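Local coordinates for Non-reducing end beta-L-arabinofuranosidase (Bacteroides thetaiotaomicron, PDB 5MQO), which probably hydrolyses glycosidic bonds in plant pectin, perhaps removing beta-L-arabinofuranosyl groups from non-reducing ends, as a family GH127 glycoside hydrolase, at residues 278-290 against 294-307. Sequence-based numbering, arbitrary orientation.
Sequences TDDNQDRIPFRDQ and MGHAVRANYLYAGV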
ATOM      1  N   THR A 278       3.345 -24.313   9.010  1.00 59.67           N
ATOM      2  CA  THR A 278       4.225 -23.456   9.738  1.00 56.16           C
ATOM      3  C   THR A 278       3.569 -22.117   9.974  1.00 55.84           C
ATOM      4  O   THR A 278       2.761 -21.671   9.176  1.00 57.83           O
ATOM      5  CB  THR A 278       5.570 -23.298   8.990  1.00 55.97           C
ATOM      6  OG1 THR A 278       5.350 -23.018   7.614  1.00 51.94           O
ATOM      7  CG2 THR A 278       6.389 -24.578   9.069  1.00 57.06           C
ATOM      8  N   ASP A 279       3.897 -21.487  11.099  1.00 55.68           N
ATOM      9  CA  ASP A 279       3.510 -20.098  11.338  1.00 54.43           C
ATOM     10  C   ASP A 279       3.988 -19.230  10.159  1.00 51.25           C
ATOM     11  O   ASP A 279       3.286 -18.381   9.663  1.00 49.44           O
ATOM     12  CB  ASP A 279       4.118 -19.590  12.661  1.00 55.24           C
ATOM     13  CG  ASP A 279       3.555 -20.295  13.896  1.00 57.05           C
ATOM     14  OD1 ASP A 279       2.513 -21.005  13.760  1.00 57.20           O
ATOM     15  OD2 ASP A 279       4.175 -20.122  15.001  1.00 55.21           O
ATOM     16  N   ASP A 280       5.192 -19.502   9.704  1.00 51.82           N
ATOM     17  CA  ASP A 280       5.831 -18.764   8.639  1.00 51.21           C
ATOM     18  C   ASP A 280       5.015 -18.764   7.362  1.00 50.16           C
ATOM     19  O   ASP A 280       4.948 -17.740   6.701  1.00 50.58           O
ATOM     20  CB  ASP A 280       7.231 -19.330   8.393  1.00 51.05           C
ATOM     21  CG  ASP A 280       8.117 -18.379   7.662  1.00 51.98           C
ATOM     22  OD1 ASP A 280       8.122 -17.142   7.943  1.00 51.72           O
ATOM     23  OD2 ASP A 280       8.865 -18.884   6.820  1.00 54.21           O
ATOM     24  N   ASN A 281       4.356 -19.883   7.043  1.00 51.52           N
ATOM     25  CA  ASN A 281       3.355 -19.915   5.953  1.00 51.65           C
ATOM     26  C   ASN A 281       1.882 -19.817   6.430  1.00 50.59           C
ATOM     27  O   ASN A 281       0.962 -20.219   5.693  1.00 50.55           O
ATOM     28  CB  ASN A 281       3.564 -21.134   5.045  1.00 53.13           C
ATOM     29  CG  ASN A 281       2.703 -21.074   3.779  1.00 57.80           C
ATOM     30  OD1 ASN A 281       2.585 -20.024   3.113  1.00 57.50           O
ATOM     31  ND2 ASN A 281       2.058 -22.209   3.457  1.00 61.08           N
ATOM     32  N   GLN A 282       1.658 -19.228   7.614  1.00 49.51           N
ATOM     33  CA  GLN A 282       0.325 -19.081   8.223  1.00 50.96           C
ATOM     34  C   GLN A 282      -0.549 -20.352   8.057  1.00 53.04           C
ATOM     35  O   GLN A 282      -1.747 -20.247   7.748  1.00 51.56           O
ATOM     36  CB  GLN A 282      -0.419 -17.874   7.632  1.00 50.01           C
ATOM     37  CG  GLN A 282       0.301 -16.541   7.659  1.00 51.36           C
ATOM     38  CD  GLN A 282       1.532 -16.455   6.763  1.00 54.73           C
ATOM     39  OE1 GLN A 282       1.519 -16.904   5.615  1.00 57.75           O
ATOM     40  NE2 GLN A 282       2.616 -15.886   7.299  1.00 54.68           N
ATOM     41  N   ASP A 283       0.044 -21.543   8.215  1.00 52.59           N
ATOM     42  CA  ASP A 283      -0.699 -22.786   7.992  1.00 54.49           C
ATOM     43  C   ASP A 283      -0.370 -23.903   8.993  1.00 55.58           C
ATOM     44  O   ASP A 283      -0.536 -25.081   8.656  1.00 55.25           O
ATOM     45  CB  ASP A 283      -0.617 -23.249   6.491  1.00 56.30           C
ATOM     46  CG  ASP A 283       0.736 -23.903   6.082  1.00 59.62           C
ATOM     47  OD1 ASP A 283       1.723 -23.884   6.859  1.00 60.84           O
ATOM     48  OD2 ASP A 283       0.813 -24.442   4.936  1.00 62.77           O
ATOM     49  N   ARG A 284       0.080 -23.537  10.206  1.00 54.48           N
ATOM     50  CA  ARG A 284       0.287 -24.505  11.298  1.00 55.10           C
ATOM     51  C   ARG A 284      -1.080 -24.995  11.771  1.00 55.04           C
ATOM     52  O   ARG A 284      -1.277 -26.192  11.998  1.00 58.09           O
ATOM     53  CB  ARG A 284       1.061 -23.908  12.492  1.00 55.31           C
ATOM     54  CG  ARG A 284       1.536 -24.951  13.510  1.00 56.29           C
ATOM     55  CD  ARG A 284       1.603 -24.454  14.953  1.00 58.18           C
ATOM     56  NE  ARG A 284       2.756 -23.580  15.230  1.00 60.47           N
ATOM     57  CZ  ARG A 284       3.929 -23.955  15.766  1.00 61.50           C
ATOM     58  NH1 ARG A 284       4.161 -25.206  16.093  1.00 62.71           N
ATOM     59  NH2 ARG A 284       4.899 -23.059  15.978  1.00 61.75           N
ATOM     60  N   ILE A 285      -2.008 -24.053  11.880  1.00 53.39           N
ATOM     61  CA  ILE A 285      -3.383 -24.282  12.335  1.00 52.84           C
ATOM     62  C   ILE A 285      -4.346 -23.780  11.260  1.00 51.08           C
ATOM     63  O   ILE A 285      -3.964 -22.970  10.424  1.00 50.12           O
ATOM     64  CB  ILE A 285      -3.637 -23.586  13.705  1.00 52.93           C
ATOM     65  CG1 ILE A 285      -3.734 -22.035  13.571  1.00 52.51           C
ATOM     66  CG2 ILE A 285      -2.539 -23.989  14.695  1.00 52.13           C
ATOM     67  CD1 ILE A 285      -3.677 -21.256  14.873  1.00 51.57           C
ATOM     68  N   PRO A 286      -5.598 -24.259  11.265  1.00 52.27           N
ATOM     69  CA  PRO A 286      -6.580 -23.744  10.304  1.00 52.67           C
ATOM     70  C   PRO A 286      -6.790 -22.239  10.340  1.00 51.06           C
ATOM     71  O   PRO A 286      -6.515 -21.609  11.337  1.00 53.77           O
ATOM     72  CB  PRO A 286      -7.860 -24.455  10.733  1.00 53.08           C
ATOM     73  CG  PRO A 286      -7.348 -25.758  11.223  1.00 52.48           C
ATOM     74  CD  PRO A 286      -6.147 -25.397  12.014  1.00 51.93           C
ATOM     75  N   PHE A 287      -7.291 -21.663   9.260  1.00 51.55           N
ATOM     76  CA  PHE A 287      -7.479 -20.222   9.236  1.00 50.68           C
ATOM     77  C   PHE A 287      -8.456 -19.746  10.290  1.00 50.48           C
ATOM     78  O   PHE A 287      -8.252 -18.691  10.879  1.00 50.10           O
ATOM     79  CB  PHE A 287      -7.877 -19.672   7.874  1.00 50.44           C
ATOM     80  CG  PHE A 287      -8.029 -18.191   7.894  1.00 52.20           C
ATOM     81  CD1 PHE A 287      -6.906 -17.378   7.999  1.00 54.20           C
ATOM     82  CD2 PHE A 287      -9.293 -17.598   7.934  1.00 52.76           C
ATOM     83  CE1 PHE A 287      -7.042 -15.982   8.070  1.00 56.17           C
ATOM     84  CE2 PHE A 287      -9.440 -16.218   8.039  1.00 52.42           C
ATOM     85  CZ  PHE A 287      -8.326 -15.407   8.098  1.00 53.92           C
ATOM     86  N   ARG A 288      -9.488 -20.526  10.572  1.00 53.25           N
ATOM     87  CA  ARG A 288     -10.549 -20.051  11.472  1.00 53.58           C
ATOM     88  C   ARG A 288     -10.122 -20.010  12.928  1.00 53.05           C
ATOM     89  O   ARG A 288     -10.786 -19.371  13.731  1.00 52.12           O
ATOM     90  CB  ARG A 288     -11.825 -20.857  11.259  1.00 53.61           C
ATOM     91  CG  ARG A 288     -12.355 -20.678   9.846  1.00 53.92           C
ATOM     92  CD  ARG A 288     -13.678 -21.394   9.585  1.00 54.90           C
ATOM     93  NE  ARG A 288     -14.263 -20.979   8.312  1.00 54.23           N
ATOM     94  CZ  ARG A 288     -13.799 -21.325   7.103  1.00 55.33           C
ATOM     95  NH1 ARG A 288     -12.721 -22.120   6.939  1.00 53.72           N
ATOM     96  NH2 ARG A 288     -14.420 -20.865   6.021  1.00 55.07           N
ATOM     97  N   ASP A 289      -9.000 -20.656  13.250  1.00 56.10           N
ATOM     98  CA  ASP A 289      -8.379 -20.593  14.589  1.00 57.92           C
ATOM     99  C   ASP A 289      -7.404 -19.437  14.749  1.00 54.82           C
ATOM    100  O   ASP A 289      -6.980 -19.178  15.850  1.00 57.28           O
ATOM    101  CB  ASP A 289      -7.651 -21.910  14.930  1.00 61.75           C
ATOM    102  CG  ASP A 289      -8.579 -23.123  14.904  1.00 66.78           C
ATOM    103  OD1 ASP A 289      -9.613 -23.105  15.610  1.00 68.96           O
ATOM    104  OD2 ASP A 289      -8.277 -24.096  14.177  1.00 71.46           O
ATOM    105  N   GLN A 290      -7.048 -18.754  13.666  1.00 53.70           N
ATOM    106  CA  GLN A 290      -6.070 -17.666  13.689  1.00 52.80           C
ATOM    107  C   GLN A 290      -6.728 -16.369  14.038  1.00 54.31           C
ATOM    108  O   GLN A 290      -7.596 -15.913  13.292  1.00 58.32           O
ATOM    109  CB  GLN A 290      -5.414 -17.495  12.324  1.00 52.27           C
ATOM    110  CG  GLN A 290      -4.499 -18.647  11.932  1.00 52.74           C
ATOM    111  CD  GLN A 290      -3.917 -18.483  10.534  1.00 51.43           C
ATOM    112  OE1 GLN A 290      -3.524 -17.383  10.113  1.00 51.73           O
ATOM    113  NE2 GLN A 290      -3.830 -19.592   9.820  1.00 51.64           N
ATOM    114  N   MET A 294       0.917 -13.451  11.816  1.00 54.06           N
ATOM    115  CA  MET A 294       1.799 -14.568  12.083  1.00 55.33           C
ATOM    116  C   MET A 294       3.229 -14.595  11.559  1.00 58.04           C
ATOM    117  O   MET A 294       4.198 -14.599  12.373  1.00 62.69           O
ATOM    118  CB  MET A 294       1.105 -15.816  11.611  1.00 58.43           C
ATOM    119  CG  MET A 294       1.540 -17.044  12.372  1.00 58.66           C
ATOM    120  SD  MET A 294       0.168 -18.166  12.459  1.00 59.95           S
ATOM    121  CE  MET A 294      -0.785 -17.595  13.880  1.00 59.36           C
ATOM    122  N   GLY A 295       3.413 -14.715  10.247  1.00 55.87           N
ATOM    123  CA  GLY A 295       4.760 -15.176   9.794  1.00 55.89           C
ATOM    124  C   GLY A 295       5.409 -14.276   8.782  1.00 53.77           C
ATOM    125  O   GLY A 295       5.526 -13.099   9.025  1.00 53.59           O
ATOM    126  N   HIS A 296       5.840 -14.845   7.661  1.00 52.11           N
ATOM    127  CA  HIS A 296       6.253 -14.075   6.488  1.00 52.62           C
ATOM    128  C   HIS A 296       5.163 -13.034   6.112  1.00 51.57           C
ATOM    129  O   HIS A 296       4.057 -13.417   5.740  1.00 50.79           O
ATOM    130  CB  HIS A 296       6.493 -15.037   5.326  1.00 53.89           C
ATOM    131  CG  HIS A 296       7.123 -14.406   4.127  1.00 56.95           C
ATOM    132  ND1 HIS A 296       8.364 -14.773   3.664  1.00 61.60           N
ATOM    133  CD2 HIS A 296       6.682 -13.451   3.286  1.00 58.97           C
ATOM    134  CE1 HIS A 296       8.670 -14.059   2.598  1.00 62.73           C
ATOM    135  NE2 HIS A 296       7.661 -13.248   2.348  1.00 62.77           N
ATOM    136  N   ALA A 297       5.485 -11.736   6.182  1.00 49.07           N
ATOM    137  CA  ALA A 297       4.445 -10.717   6.194  1.00 47.69           C
ATOM    138  C   ALA A 297       3.704 -10.557   4.855  1.00 47.99           C
ATOM    139  O   ALA A 297       2.526 -10.260   4.820  1.00 46.54           O
ATOM    140  CB  ALA A 297       4.989  -9.399   6.716  1.00 45.86           C
ATOM    141  N   VAL A 298       4.400 -10.805   3.760  1.00 51.14           N
ATOM    142  CA  VAL A 298       3.811 -10.771   2.417  1.00 51.93           C
ATOM    143  C   VAL A 298       2.745 -11.875   2.325  1.00 52.74           C
ATOM    144  O   VAL A 298       1.586 -11.603   2.007  1.00 50.44           O
ATOM    145  CB  VAL A 298       4.864 -10.970   1.270  1.00 52.05           C
ATOM    146  CG1 VAL A 298       4.210 -10.733  -0.091  1.00 53.28           C
ATOM    147  CG2 VAL A 298       6.055 -10.044   1.403  1.00 50.39           C
ATOM    148  N   ARG A 299       3.146 -13.112   2.620  1.00 53.40           N
ATOM    149  CA  ARG A 299       2.233 -14.245   2.608  1.00 53.56           C
ATOM    150  C   ARG A 299       1.041 -13.977   3.529  1.00 50.41           C
ATOM    151  O   ARG A 299      -0.100 -14.189   3.137  1.00 50.18           O
ATOM    152  CB  ARG A 299       2.963 -15.534   2.994  1.00 59.20           C
ATOM    153  CG  ARG A 299       4.022 -16.021   1.986  1.00 63.71           C
ATOM    154  CD  ARG A 299       4.477 -17.463   2.215  1.00 68.55           C
ATOM    155  NE  ARG A 299       5.936 -17.619   2.348  1.00 78.37           N
ATOM    156  CZ  ARG A 299       6.579 -18.748   2.737  1.00 87.87           C
ATOM    157  NH1 ARG A 299       5.934 -19.896   3.019  1.00 89.73           N
ATOM    158  NH2 ARG A 299       7.905 -18.745   2.829  1.00 88.38           N
ATOM    159  N   ALA A 300       1.317 -13.466   4.725  1.00 47.42           N
ATOM    160  CA  ALA A 300       0.291 -13.110   5.703  1.00 45.57           C
ATOM    161  C   ALA A 300      -0.730 -12.119   5.148  1.00 44.42           C
ATOM    162  O   ALA A 300      -1.942 -12.335   5.150  1.00 42.01           O
ATOM    163  CB  ALA A 300       0.956 -12.490   6.912  1.00 45.69           C
ATOM    164  N   ASN A 301      -0.212 -10.996   4.707  1.00 44.36           N
ATOM    165  CA  ASN A 301      -1.056  -9.902   4.358  1.00 43.73           C
ATOM    166  C   ASN A 301      -1.845 -10.230   3.090  1.00 46.05           C
ATOM    167  O   ASN A 301      -3.037  -9.949   3.059  1.00 47.06           O
ATOM    168  CB  ASN A 301      -0.244  -8.634   4.214  1.00 42.33           C
ATOM    169  CG  ASN A 301       0.198  -8.055   5.542  1.00 42.51           C
ATOM    170  OD1 ASN A 301      -0.251  -8.461   6.617  1.00 42.21           O
ATOM    171  ND2 ASN A 301       1.078  -7.060   5.469  1.00 43.36           N
ATOM    172  N   TYR A 302      -1.213 -10.856   2.088  1.00 47.14           N
ATOM    173  CA  TYR A 302      -1.937 -11.294   0.877  1.00 49.49           C
ATOM    174  C   TYR A 302      -3.022 -12.327   1.196  1.00 48.12           C
ATOM    175  O   TYR A 302      -4.097 -12.264   0.619  1.00 45.76           O
ATOM    176  CB  TYR A 302      -0.984 -11.786  -0.240  1.00 52.00           C
ATOM    177  CG  TYR A 302      -0.372 -10.658  -1.053  1.00 54.30           C
ATOM    178  CD1 TYR A 302      -1.030 -10.135  -2.142  1.00 59.10           C
ATOM    179  CD2 TYR A 302       0.822 -10.086  -0.701  1.00 56.03           C
ATOM    180  CE1 TYR A 302      -0.498  -9.081  -2.884  1.00 61.12           C
ATOM    181  CE2 TYR A 302       1.363  -9.042  -1.429  1.00 59.97           C
ATOM    182  CZ  TYR A 302       0.703  -8.541  -2.526  1.00 62.06           C
ATOM    183  OH  TYR A 302       1.244  -7.499  -3.253  1.00 65.52           O
ATOM    184  N   LEU A 303      -2.747 -13.238   2.138  1.00 49.13           N
ATOM    185  CA  LEU A 303      -3.783 -14.152   2.679  1.00 48.72           C
ATOM    186  C   LEU A 303      -4.930 -13.361   3.220  1.00 49.02           C
ATOM    187  O   LEU A 303      -6.054 -13.597   2.822  1.00 50.58           O
ATOM    188  CB  LEU A 303      -3.270 -15.057   3.810  1.00 48.67           C
ATOM    189  CG  LEU A 303      -4.283 -15.833   4.688  1.00 48.66           C
ATOM    190  CD1 LEU A 303      -5.095 -16.820   3.892  1.00 48.93           C
ATOM    191  CD2 LEU A 303      -3.590 -16.594   5.798  1.00 48.87           C
ATOM    192  N   TYR A 304      -4.642 -12.423   4.121  1.00 48.98           N
ATOM    193  CA  TYR A 304      -5.716 -11.681   4.797  1.00 50.23           C
ATOM    194  C   TYR A 304      -6.608 -10.924   3.782  1.00 48.78           C
ATOM    195  O   TYR A 304      -7.843 -10.935   3.891  1.00 45.81           O
ATOM    196  CB  TYR A 304      -5.193 -10.749   5.928  1.00 49.17           C
ATOM    197  CG  TYR A 304      -4.249 -11.399   6.892  1.00 47.84           C
ATOM    198  CD1 TYR A 304      -4.401 -12.727   7.243  1.00 48.24           C
ATOM    199  CD2 TYR A 304      -3.182 -10.684   7.450  1.00 48.61           C
ATOM    200  CE1 TYR A 304      -3.531 -13.341   8.110  1.00 48.23           C
ATOM    201  CE2 TYR A 304      -2.311 -11.294   8.342  1.00 48.77           C
ATOM    202  CZ  TYR A 304      -2.494 -12.629   8.661  1.00 47.55           C
ATOM    203  OH  TYR A 304      -1.668 -13.293   9.524  1.00 47.97           O
ATOM    204  N   ALA A 305      -5.954 -10.327   2.799  1.00 48.22           N
ATOM    205  CA  ALA A 305      -6.616  -9.683   1.689  1.00 50.25           C
ATOM    206  C   ALA A 305      -7.554 -10.620   0.956  1.00 51.84           C
ATOM    207  O   ALA A 305      -8.729 -10.296   0.742  1.00 51.65           O
ATOM    208  CB  ALA A 305      -5.571  -9.178   0.714  1.00 51.50           C
ATOM    209  N   GLY A 306      -7.004 -11.770   0.553  1.00 52.09           N
ATOM    210  CA  GLY A 306      -7.729 -12.797  -0.190  1.00 50.80           C
ATOM    211  C   GLY A 306      -8.941 -13.277   0.570  1.00 50.99           C
ATOM    212  O   GLY A 306     -10.001 -13.463  -0.019  1.00 54.50           O
ATOM    213  N   VAL A 307      -8.800 -13.459   1.879  1.00 47.99           N
ATOM    214  CA  VAL A 307      -9.920 -13.882   2.717  1.00 47.75           C
ATOM    215  C   VAL A 307     -11.050 -12.835   2.769  1.00 47.80           C
ATOM    216  O   VAL A 307     -12.228 -13.189   2.770  1.00 46.85           O
ATOM    217  CB  VAL A 307      -9.422 -14.272   4.128  1.00 48.23           C
ATOM    218  CG1 VAL A 307     -10.566 -14.463   5.125  1.00 48.82           C
ATOM    219  CG2 VAL A 307      -8.610 -15.561   4.037  1.00 48.78           C
TER
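The F287 ring takes V307 CG2 over one face, a CH-pi contact 4.2 Å from the ring centroid, and has Y304 CD1 at its edge; L303 CD2 comes in obliquely. With CG anti to the backbone N (chi1 -179°), F287 reaches toward helix 297-314 from the loop before it, and N322 and L323 of helix 317-333 lie beside this apolar group. These are helices of the mainly helical catalytic domain, consistent with the (alpha/alpha)6 barrel of the six-hairpin clan to which GH127 belongs. At the other end, the R299 guanidinium has the D280 carbonyl O over one face and N281 OD1 at its edge. NH1 sends a nearly straight but long and weak bond of 3.4 Å to that OD1, the amide and guanidinium planes standing 48° apart. D280 OD2, 4.1 Å from R299 NH2, lies well out of the guanidinium plane and adds charge attraction alone; the carboxylate's stronger partner is H364.

Between these ends, Q282 bends at chi2 (67°) and runs antiparallel to the M294 side chain, bringing its amide over the first turn of the helix, where CD lies 3.6 Å from A300 N. M294 CG packs 3.6 Å from D279 CB. R284 holds the D279 carboxylate through two nitrogens on one flank, NE to OD1 and NH2 to OD2, while S349 also bonds OD2. Replacing D279 by alanine removes the carboxylate, which would probably leave R284 without its salt-bridge mate, though still bonded to the S359 carbonyl, and S349 without this partner. D279 also opens a type I beta turn ending at Q282, which presents the D280 carbonyl to the N-cap residue H296: H296 N donates to D280 O at 3.2 Å, in the carbonyl plane and on a lone pair.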